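Local coordinates for protein adenylyltransferase and sulfurtransferase uba4 (Chaetomium thermophilum, PDB 6YUB) that probably adenylylates the C-terminus of a ubiquitin-like sulfur-carrier protein and then transfers sulfur to it, for tRNA wobble-uridine thiolation and molybdenum cofactor synthesis, at residues G161-L166 with T249-T254; Y184-K189 with G273-C278; L269-R274 with T310-E315. All blocks are in the same frame, centred on the assembly; numbering follows the deposited sequence. Where two conformers were deposited one is given.

In the fold
Contact 1 lies inside the mixed eight-stranded sheet of the ThiF-type adenylyltransferase part, where strands 160-166 and 249-254 are neighbours. Contact 3 starts on the next strand, 266-270, the outermost of the sheet within this chain, its centre about 12 Å from that of contact 1. Contact 2, the zinc site, is about 10 Å from contact 3 and 16 Å from contact 1, between centres; it shares G273 and R274 with contact 3. Along the chain contacts 1 and 2 interleave, whereas contact 1 closes before contact 3 opens. Helix 184-187 packs on both other contacts, so the zinc-bound region is joined to the sheet and to the segment leading into the rhodanese-like part.

Contact 1 (G161-L166 with T249-T254); sequences GQLIVL and TLLIYT
L250 and Q162 cross at a slant on one face of the sheet, with CD1 of L250 4.1 Å from CB of Q162 and 4.2 Å from its CD and OE1. Q162 has its CG between the backbone N and the carbonyl carbon (chi1 68°) and then runs out extended, which carries the amide past the leucine methyl. On the other flank of L250 stands I164, whose CB is 4.1 Å from the same CD1; its CG1 lies over the carbonyl oxygen of T249 at 3.5 Å. F188 and M271 close over this face. Beneath them the two strands pair antiparallel, neighbours in the mixed sheet of the ThiF/MoeB/HesA fold. G161 pairs with Y253 and L163 with L251, each through two backbone hydrogen bonds, while Q162 and I252 form the non-hydrogen-bonded pair between them, where CA of Q162 comes 3.0 Å from O of L251 in a CA-H...O contact. L163 and L251 point to the opposite face and meet flank to flank, CB to CB at 4.3 Å. There helix 207-227 packs on L163 and Y253, and L251 touches F267 of the other subunit; O of I262 of that subunit accepts a hydrogen bond from OG1 of T249.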
loop_
_atom_site.group_PDB
_atom_site.type_symbol
_atom_site.label_atom_id
_atom_site.label_comp_id
_atom_site.label_asym_id
_atom_site.label_seq_id
_atom_site.Cartn_x
_atom_site.Cartn_y
_atom_site.Cartn_z
ATOM N N GLY A 161 9.421 -1.552 6.866
ATOM C CA GLY A 161 8.290 -1.825 7.723
ATOM C C GLY A 161 7.533 -3.028 7.201
ATOM O O GLY A 161 7.736 -3.463 6.062
ATOM N N GLN A 162 6.653 -3.566 8.043
ATOM C CA GLN A 162 5.934 -4.783 7.697
ATOM C C GLN A 162 4.490 -4.704 8.171
ATOM O O GLN A 162 4.130 -3.883 9.021
ATOM C CB GLN A 162 6.620 -6.027 8.295
ATOM C CG GLN A 162 6.567 -6.127 9.811
ATOM C CD GLN A 162 7.273 -7.369 10.335
ATOM O OE1 GLN A 162 8.230 -7.852 9.731
ATOM N NE2 GLN A 162 6.798 -7.893 11.460
ATOM N N LEU A 163 3.666 -5.581 7.604
ATOM C CA LEU A 163 2.239 -5.641 7.890
ATOM C C LEU A 163 1.775 -7.070 7.653
ATOM O O LEU A 163 2.206 -7.713 6.691
ATOM C CB LEU A 163 1.449 -4.677 6.998
ATOM C CG LEU A 163 -0.072 -4.627 7.141
ATOM C CD1 LEU A 163 -0.470 -3.552 8.124
ATOM C CD2 LEU A 163 -0.735 -4.380 5.793
ATOM N N ILE A 164 0.893 -7.560 8.520
ATOM C CA ILE A 164 0.351 -8.902 8.350
ATOM C C ILE A 164 -0.955 -9.008 9.118
ATOM O O ILE A 164 -1.113 -8.427 10.197
ATOM C CB ILE A 164 1.377 -9.974 8.800
ATOM C CG1 ILE A 164 0.847 -11.374 8.497
ATOM C CG2 ILE A 164 1.689 -9.836 10.283
ATOM C CD1 ILE A 164 1.934 -12.423 8.406
ATOM N N VAL A 165 -1.897 -9.753 8.544
ATOM C CA VAL A 165 -3.184 -10.039 9.170
ATOM C C VAL A 165 -3.104 -11.423 9.795
ATOM O O VAL A 165 -2.764 -12.402 9.115
ATOM C CB VAL A 165 -4.331 -9.960 8.151
ATOM C CG1 VAL A 165 -5.653 -10.339 8.807
ATOM C CG2 VAL A 165 -4.407 -8.561 7.541
ATOM N N LEU A 166 -3.422 -11.508 11.088
ATOM C CA LEU A 166 -3.233 -12.725 11.862
ATOM C C LEU A 166 -4.543 -13.179 12.491
ATOM O O LEU A 166 -5.402 -12.363 12.841
ATOM C CB LEU A 166 -2.192 -12.506 12.968
ATOM C CG LEU A 166 -0.806 -12.058 12.503
ATOM C CD1 LEU A 166 0.000 -11.524 13.674
ATOM C CD2 LEU A 166 -0.086 -13.209 11.829
ATOM N N THR A 249 -0.482 -12.819 3.998
ATOM C CA THR A 249 0.692 -12.259 3.352
ATOM C C THR A 249 1.463 -11.383 4.329
ATOM O O THR A 249 0.874 -10.589 5.067
ATOM C CB THR A 249 0.288 -11.433 2.128
ATOM O OG1 THR A 249 -0.421 -12.261 1.196
ATOM C CG2 THR A 249 1.512 -10.846 1.449
ATOM N N LEU A 250 2.782 -11.530 4.328
ATOM C CA LEU A 250 3.671 -10.651 5.081
ATOM C C LEU A 250 4.167 -9.580 4.111
ATOM O O LEU A 250 5.026 -9.843 3.260
ATOM C CB LEU A 250 4.830 -11.422 5.694
ATOM C CG LEU A 250 5.878 -10.546 6.387
ATOM C CD1 LEU A 250 5.258 -9.769 7.551
ATOM C CD2 LEU A 250 7.063 -11.378 6.871
ATOM N N LEU A 251 3.611 -8.378 4.226
ATOM C CA LEU A 251 4.038 -7.264 3.392
ATOM C C LEU A 251 5.275 -6.625 4.007
ATOM O O LEU A 251 5.322 -6.383 5.218
ATOM C CB LEU A 251 2.916 -6.239 3.256
ATOM C CG LEU A 251 3.172 -5.092 2.278
ATOM C CD1 LEU A 251 3.347 -5.618 0.862
ATOM C CD2 LEU A 251 2.036 -4.081 2.345
ATOM N N ILE A 252 6.282 -6.369 3.178
ATOM C CA ILE A 252 7.518 -5.727 3.608
ATOM C C ILE A 252 7.790 -4.568 2.665
ATOM O O ILE A 252 7.913 -4.767 1.449
ATOM C CB ILE A 252 8.705 -6.702 3.624
ATOM C CG1 ILE A 252 8.468 -7.813 4.649
ATOM C CG2 ILE A 252 9.996 -5.959 3.946
ATOM C CD1 ILE A 252 9.285 -9.054 4.400
ATOM N N TYR A 253 7.872 -3.361 3.217
ATOM C CA TYR A 253 8.149 -2.149 2.451
ATOM C C TYR A 253 9.578 -1.723 2.762
ATOM O O TYR A 253 9.869 -1.276 3.877
ATOM C CB TYR A 253 7.138 -1.057 2.790
ATOM C CG TYR A 253 7.437 0.288 2.174
ATOM C CD1 TYR A 253 7.635 0.422 0.806
ATOM C CD2 TYR A 253 7.503 1.432 2.960
ATOM C CE1 TYR A 253 7.904 1.654 0.241
ATOM C CE2 TYR A 253 7.769 2.666 2.405
ATOM C CZ TYR A 253 7.969 2.773 1.045
ATOM O OH TYR A 253 8.234 4.001 0.489
ATOM N N THR A 254 10.465 -1.873 1.782
ATOM C CA THR A 254 11.874 -1.531 1.934
ATOM C C THR A 254 12.113 -0.145 1.341
ATOM O O THR A 254 11.830 0.085 0.161
ATOM C CB THR A 254 12.764 -2.568 1.249
ATOM O OG1 THR A 254 12.498 -3.869 1.791
ATOM C CG2 THR A 254 14.234 -2.227 1.449
#

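Contact 2 (Y184-K189 with G273-C278); sequences YRCCFK and GRKKDC. With ZN (zinc ion), chain D.
K275 meets the flat peptide of C186 obliquely: its NZ gives O of C186 a hydrogen bond of 3.0 Å, tilted 27° from the carbonyl plane. Two rings on the C186 side lean on each other. CD1 of F188 sits 3.4 Å above one face of the Y184 ring, offset toward the rim, and OH of Y184 in turn lies over the rim of one face of F188. The guanidinium groups turn elsewhere, that of R185 to a salt bridge with D142 and that of R274 to carbonyls of T171, P172 and V175.

Across the contact the thiolates do the joining. Both cysteines were modelled in two conformers; in the one described, SG of C186 and SG of C278 each bind the zinc ion at 2.3 Å, and C183 and C281 complete a site made of two CxxC pairs. C278 has SG anti to its backbone N (chi1 177°), reaching from the end of the K275-C278 type I turn to the metal, and CB of R185 packs on that sulfur at 3.7 Å. In this same conformer the backbone N of K275 gives C186 SG a nearly straight hydrogen bond, 3.2 Å long at 172°. Beyond CG the lysine chain is extended and runs alongside C186, so that NZ also reaches the carbonyl of T310.

A disulfide between C186 and C281, known for this protein, is absent here. With four sulfurs round one zinc, the site should carry net negative charge, which the N-H of K275 would soften by its hydrogen bond to C186 SG, and the more distant ammonium perhaps to a lesser degree.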
loop_
_atom_site.group_PDB
_atom_site.type_symbol
_atom_site.label_atom_id
_atom_site.label_comp_id
_atom_site.label_asym_id
_atom_site.label_seq_id
_atom_site.Cartn_x
_atom_site.Cartn_y
_atom_site.Cartn_z
ATOM N N TYR A 184 1.217 -14.586 15.711
ATOM C CA TYR A 184 2.516 -13.960 15.500
ATOM C C TYR A 184 3.662 -14.886 15.890
ATOM O O TYR A 184 4.767 -14.761 15.347
ATOM C CB TYR A 184 2.616 -12.653 16.277
ATOM C CG TYR A 184 3.739 -11.764 15.791
ATOM C CD1 TYR A 184 3.593 -11.003 14.644
ATOM C CD2 TYR A 184 4.947 -11.693 16.478
ATOM C CE1 TYR A 184 4.611 -10.190 14.190
ATOM C CE2 TYR A 184 5.972 -10.878 16.033
ATOM C CZ TYR A 184 5.796 -10.131 14.889
ATOM O OH TYR A 184 6.807 -9.313 14.431
ATOM N N ARG A 185 3.431 -15.810 16.829
ATOM C CA ARG A 185 4.470 -16.773 17.174
ATOM C C ARG A 185 4.641 -17.812 16.073
ATOM O O ARG A 185 5.767 -18.206 15.756
ATOM C CB ARG A 185 4.144 -17.450 18.506
ATOM C CG ARG A 185 4.320 -16.548 19.715
ATOM C CD ARG A 185 3.931 -17.267 20.993
ATOM N NE ARG A 185 3.826 -16.357 22.129
ATOM C CZ ARG A 185 4.851 -15.970 22.879
ATOM N NH1 ARG A 185 6.075 -16.408 22.616
ATOM N NH2 ARG A 185 4.652 -15.139 23.893
ATOM N N CYS A 186 3.534 -18.267 15.476
ATOM C CA CYS A 186 3.628 -19.163 14.329
ATOM C C CYS A 186 4.518 -18.577 13.243
ATOM O O CYS A 186 5.224 -19.316 12.548
ATOM C CB CYS A 186 2.237 -19.444 13.754
ATOM S SG CYS A 186 1.155 -20.460 14.782
ATOM N N CYS A 187 4.505 -17.252 13.089
ATOM C CA CYS A 187 5.217 -16.584 12.009
ATOM C C CYS A 187 6.633 -16.177 12.396
ATOM O O CYS A 187 7.550 -16.292 11.578
ATOM C CB CYS A 187 4.431 -15.350 11.557
ATOM S SG CYS A 187 2.914 -15.732 10.646
ATOM N N PHE A 188 6.831 -15.706 13.627
ATOM C CA PHE A 188 8.140 -15.255 14.099
ATOM C C PHE A 188 8.388 -15.852 15.483
ATOM O O PHE A 188 8.031 -15.245 16.499
ATOM C CB PHE A 188 8.220 -13.722 14.138
ATOM C CG PHE A 188 7.780 -13.054 12.867
ATOM C CD1 PHE A 188 6.449 -12.720 12.672
ATOM C CD2 PHE A 188 8.696 -12.752 11.874
ATOM C CE1 PHE A 188 6.039 -12.104 11.506
ATOM C CE2 PHE A 188 8.292 -12.139 10.705
ATOM C CZ PHE A 188 6.959 -11.812 10.522
ATOM N N LYS A 189 8.994 -17.035 15.523
ATOM C CA LYS A 189 9.435 -17.599 16.793
ATOM C C LYS A 189 10.500 -16.693 17.403
ATOM O O LYS A 189 11.465 -16.314 16.731
ATOM C CB LYS A 189 9.980 -19.011 16.592
ATOM N N GLY A 273 0.010 -21.555 7.525
ATOM C CA GLY A 273 -1.079 -21.472 8.482
ATOM C C GLY A 273 -0.565 -21.666 9.899
ATOM O O GLY A 273 0.617 -21.554 10.202
ATOM N N ARG A 274 -1.520 -21.969 10.792
ATOM C CA ARG A 274 -1.176 -22.230 12.189
ATOM C C ARG A 274 -0.202 -23.399 12.300
ATOM O O ARG A 274 -0.371 -24.433 11.655
ATOM C CB ARG A 274 -2.447 -22.526 12.990
ATOM C CG ARG A 274 -2.223 -23.159 14.352
ATOM C CD ARG A 274 -3.540 -23.286 15.108
ATOM N NE ARG A 274 -4.048 -21.986 15.546
ATOM C CZ ARG A 274 -5.260 -21.785 16.052
ATOM N NH1 ARG A 274 -6.104 -22.799 16.181
ATOM N NH2 ARG A 274 -5.632 -20.569 16.424
ATOM N N LYS A 275 0.832 -23.225 13.123
ATOM C CA LYS A 275 1.771 -24.302 13.399
ATOM C C LYS A 275 1.212 -25.215 14.482
ATOM O O LYS A 275 0.686 -24.756 15.497
ATOM C CB LYS A 275 3.119 -23.736 13.847
ATOM C CG LYS A 275 3.934 -23.111 12.733
ATOM C CD LYS A 275 5.260 -22.594 13.259
ATOM C CE LYS A 275 6.256 -22.413 12.126
ATOM N NZ LYS A 275 7.356 -21.476 12.491
ATOM N N LYS A 276 1.326 -26.528 14.256
ATOM C CA LYS A 276 0.781 -27.489 15.211
ATOM C C LYS A 276 1.476 -27.395 16.564
ATOM O O LYS A 276 0.883 -27.749 17.589
ATOM C CB LYS A 276 0.905 -28.905 14.649
ATOM C CG LYS A 276 -0.360 -29.742 14.761
ATOM C CD LYS A 276 -0.544 -30.626 13.528
ATOM N N ASP A 277 2.722 -26.921 16.589
ATOM C CA ASP A 277 3.519 -26.879 17.809
ATOM C C ASP A 277 3.708 -25.462 18.339
ATOM O O ASP A 277 4.648 -25.211 19.102
ATOM C CB ASP A 277 4.883 -27.529 17.564
ATOM C CG ASP A 277 5.734 -26.741 16.586
ATOM O OD1 ASP A 277 5.157 -25.988 15.770
ATOM O OD2 ASP A 277 6.975 -26.872 16.631
ATOM N N CYS A 278 2.839 -24.532 17.954
ATOM C CA CYS A 278 2.996 -23.151 18.382
ATOM C C CYS A 278 2.799 -23.029 19.889
ATOM O O CYS A 278 1.867 -23.592 20.464
ATOM C CB CYS A 278 1.997 -22.245 17.662
ATOM S SG CYS A 278 2.075 -20.523 18.206
HETATM ZN ZN ZN D . 0.646 -19.431 16.729
#

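Contact 3 (L269-R274 with T310-E315); sequences LKMGGR and TNLAPE
Two backbone hydrogen bonds tie L269-R274 to T310-E315 as a single bridge at M271 and L312. N of A313 reaches O of K270 at 2.8 Å, almost straight at 176°, and N of G272 reaches O of N311 at 2.8 Å, nearly along the C=O axis.

Polar-on-apolar contact centres on N311. A chi1 of 77° tucks its CG in between its own N and C, and the carboxamide crosses M271 at about a right angle, OD1 3.2 Å from CE of M271 and close to SD; this buried oxygen has no hydrogen-bonding partner in the model. Cutting N311 back to an alanine would remove the carboxamide and is likely to leave a gap beside the thioether, with the M271 methyl less closely held.

The apolar contact sets CD2 of L312 against CB and CD1 of L269; the 3.4 Å to CD1 is shorter than usual, so this exposed leucine's placing is doubtful. CB of A313 lies over the backbone, 3.8 Å from C of M271.

L269 also pairs through its backbone with L250 of strand 249-254, while M271 and N311 both pack on C187 of helix 184-187. K270 makes a salt bridge to D316, just before strand 317-319 opens the rhodanese-like sheet.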
loop_
_atom_site.group_PDB
_atom_site.type_symbol
_atom_site.label_atom_id
_atom_site.label_comp_id
_atom_site.label_asym_id
_atom_site.label_seq_id
_atom_site.Cartn_x
_atom_site.Cartn_y
_atom_site.Cartn_z
ATOM N N LEU A 269 5.319 -11.777 1.071
ATOM C CA LEU A 269 5.677 -13.167 1.311
ATOM C C LEU A 269 4.475 -13.915 1.874
ATOM O O LEU A 269 3.841 -13.455 2.830
ATOM C CB LEU A 269 6.855 -13.259 2.282
ATOM C CG LEU A 269 8.073 -12.416 1.908
ATOM C CD1 LEU A 269 9.136 -12.476 2.992
ATOM C CD2 LEU A 269 8.644 -12.872 0.569
ATOM N N LYS A 270 4.166 -15.064 1.280
ATOM C CA LYS A 270 3.055 -15.885 1.738
ATOM C C LYS A 270 3.479 -16.702 2.952
ATOM O O LYS A 270 4.521 -17.366 2.934
ATOM C CB LYS A 270 2.576 -16.804 0.615
ATOM C CG LYS A 270 1.432 -17.726 1.006
ATOM C CD LYS A 270 0.520 -18.007 -0.182
ATOM C CE LYS A 270 -0.256 -19.300 0.012
ATOM N NZ LYS A 270 -1.572 -19.275 -0.679
ATOM N N MET A 271 2.672 -16.648 4.006
ATOM C CA MET A 271 2.955 -17.358 5.243
ATOM C C MET A 271 2.186 -18.672 5.287
ATOM O O MET A 271 1.136 -18.822 4.655
ATOM C CB MET A 271 2.577 -16.512 6.465
ATOM C CG MET A 271 3.309 -15.189 6.561
ATOM S SD MET A 271 5.097 -15.386 6.723
ATOM C CE MET A 271 5.335 -14.937 8.427
ATOM N N GLY A 272 2.720 -19.625 6.042
ATOM C CA GLY A 272 1.980 -20.830 6.343
ATOM C C GLY A 272 0.886 -20.570 7.360
ATOM O O GLY A 272 0.807 -19.512 7.996
ATOM N N GLY A 273 0.010 -21.555 7.525
ATOM C CA GLY A 273 -1.079 -21.472 8.482
ATOM C C GLY A 273 -0.565 -21.666 9.899
ATOM O O GLY A 273 0.617 -21.554 10.202
ATOM N N ARG A 274 -1.520 -21.969 10.792
ATOM C CA ARG A 274 -1.176 -22.230 12.189
ATOM C C ARG A 274 -0.202 -23.399 12.300
ATOM O O ARG A 274 -0.371 -24.433 11.655
ATOM C CB ARG A 274 -2.447 -22.526 12.990
ATOM C CG ARG A 274 -2.223 -23.159 14.352
ATOM C CD ARG A 274 -3.540 -23.286 15.108
ATOM N NE ARG A 274 -4.048 -21.986 15.546
ATOM C CZ ARG A 274 -5.260 -21.785 16.052
ATOM N NH1 ARG A 274 -6.104 -22.799 16.181
ATOM N NH2 ARG A 274 -5.632 -20.569 16.424
ATOM N N THR A 310 9.574 -17.411 10.191
ATOM C CA THR A 310 9.891 -18.816 10.404
ATOM C C THR A 310 8.822 -19.743 9.833
ATOM O O THR A 310 8.774 -20.921 10.214
ATOM C CB THR A 310 10.068 -19.118 11.901
ATOM O OG1 THR A 310 8.789 -19.114 12.549
ATOM C CG2 THR A 310 10.963 -18.077 12.556
ATOM N N ASN A 311 7.965 -19.262 8.945
ATOM C CA ASN A 311 7.014 -20.147 8.277
ATOM C C ASN A 311 6.598 -19.564 6.924
ATOM O O ASN A 311 5.426 -19.529 6.558
ATOM C CB ASN A 311 5.809 -20.436 9.162
ATOM C CG ASN A 311 4.821 -19.282 9.219
ATOM O OD1 ASN A 311 5.172 -18.123 8.992
ATOM N ND2 ASN A 311 3.568 -19.602 9.527
ATOM N N LEU A 312 7.581 -19.119 6.139
ATOM C CA LEU A 312 7.340 -18.777 4.743
ATOM C C LEU A 312 6.874 -20.016 3.989
ATOM O O LEU A 312 7.490 -21.079 4.082
ATOM C CB LEU A 312 8.612 -18.214 4.114
ATOM C CG LEU A 312 9.181 -16.954 4.768
ATOM C CD1 LEU A 312 10.700 -16.985 4.732
ATOM C CD2 LEU A 312 8.658 -15.710 4.074
ATOM N N ALA A 313 5.781 -19.875 3.251
ATOM C CA ALA A 313 5.186 -21.001 2.547
ATOM C C ALA A 313 5.682 -21.063 1.108
ATOM O O ALA A 313 6.176 -20.074 0.562
ATOM C CB ALA A 313 3.669 -20.884 2.571
ATOM N N PRO A 314 5.569 -22.225 0.466
ATOM C CA PRO A 314 5.940 -22.310 -0.954
ATOM C C PRO A 314 5.018 -21.464 -1.822
ATOM O O PRO A 314 3.814 -21.363 -1.573
ATOM C CB PRO A 314 5.804 -23.807 -1.275
ATOM C CG PRO A 314 4.907 -24.359 -0.205
ATOM C CD PRO A 314 5.180 -23.535 1.025
ATOM N N GLU A 315 5.601 -20.857 -2.853
ATOM C CA GLU A 315 4.857 -19.934 -3.698
ATOM C C GLU A 315 3.731 -20.652 -4.430
ATOM O O GLU A 315 3.895 -21.777 -4.911
ATOM C CB GLU A 315 5.798 -19.267 -4.702
#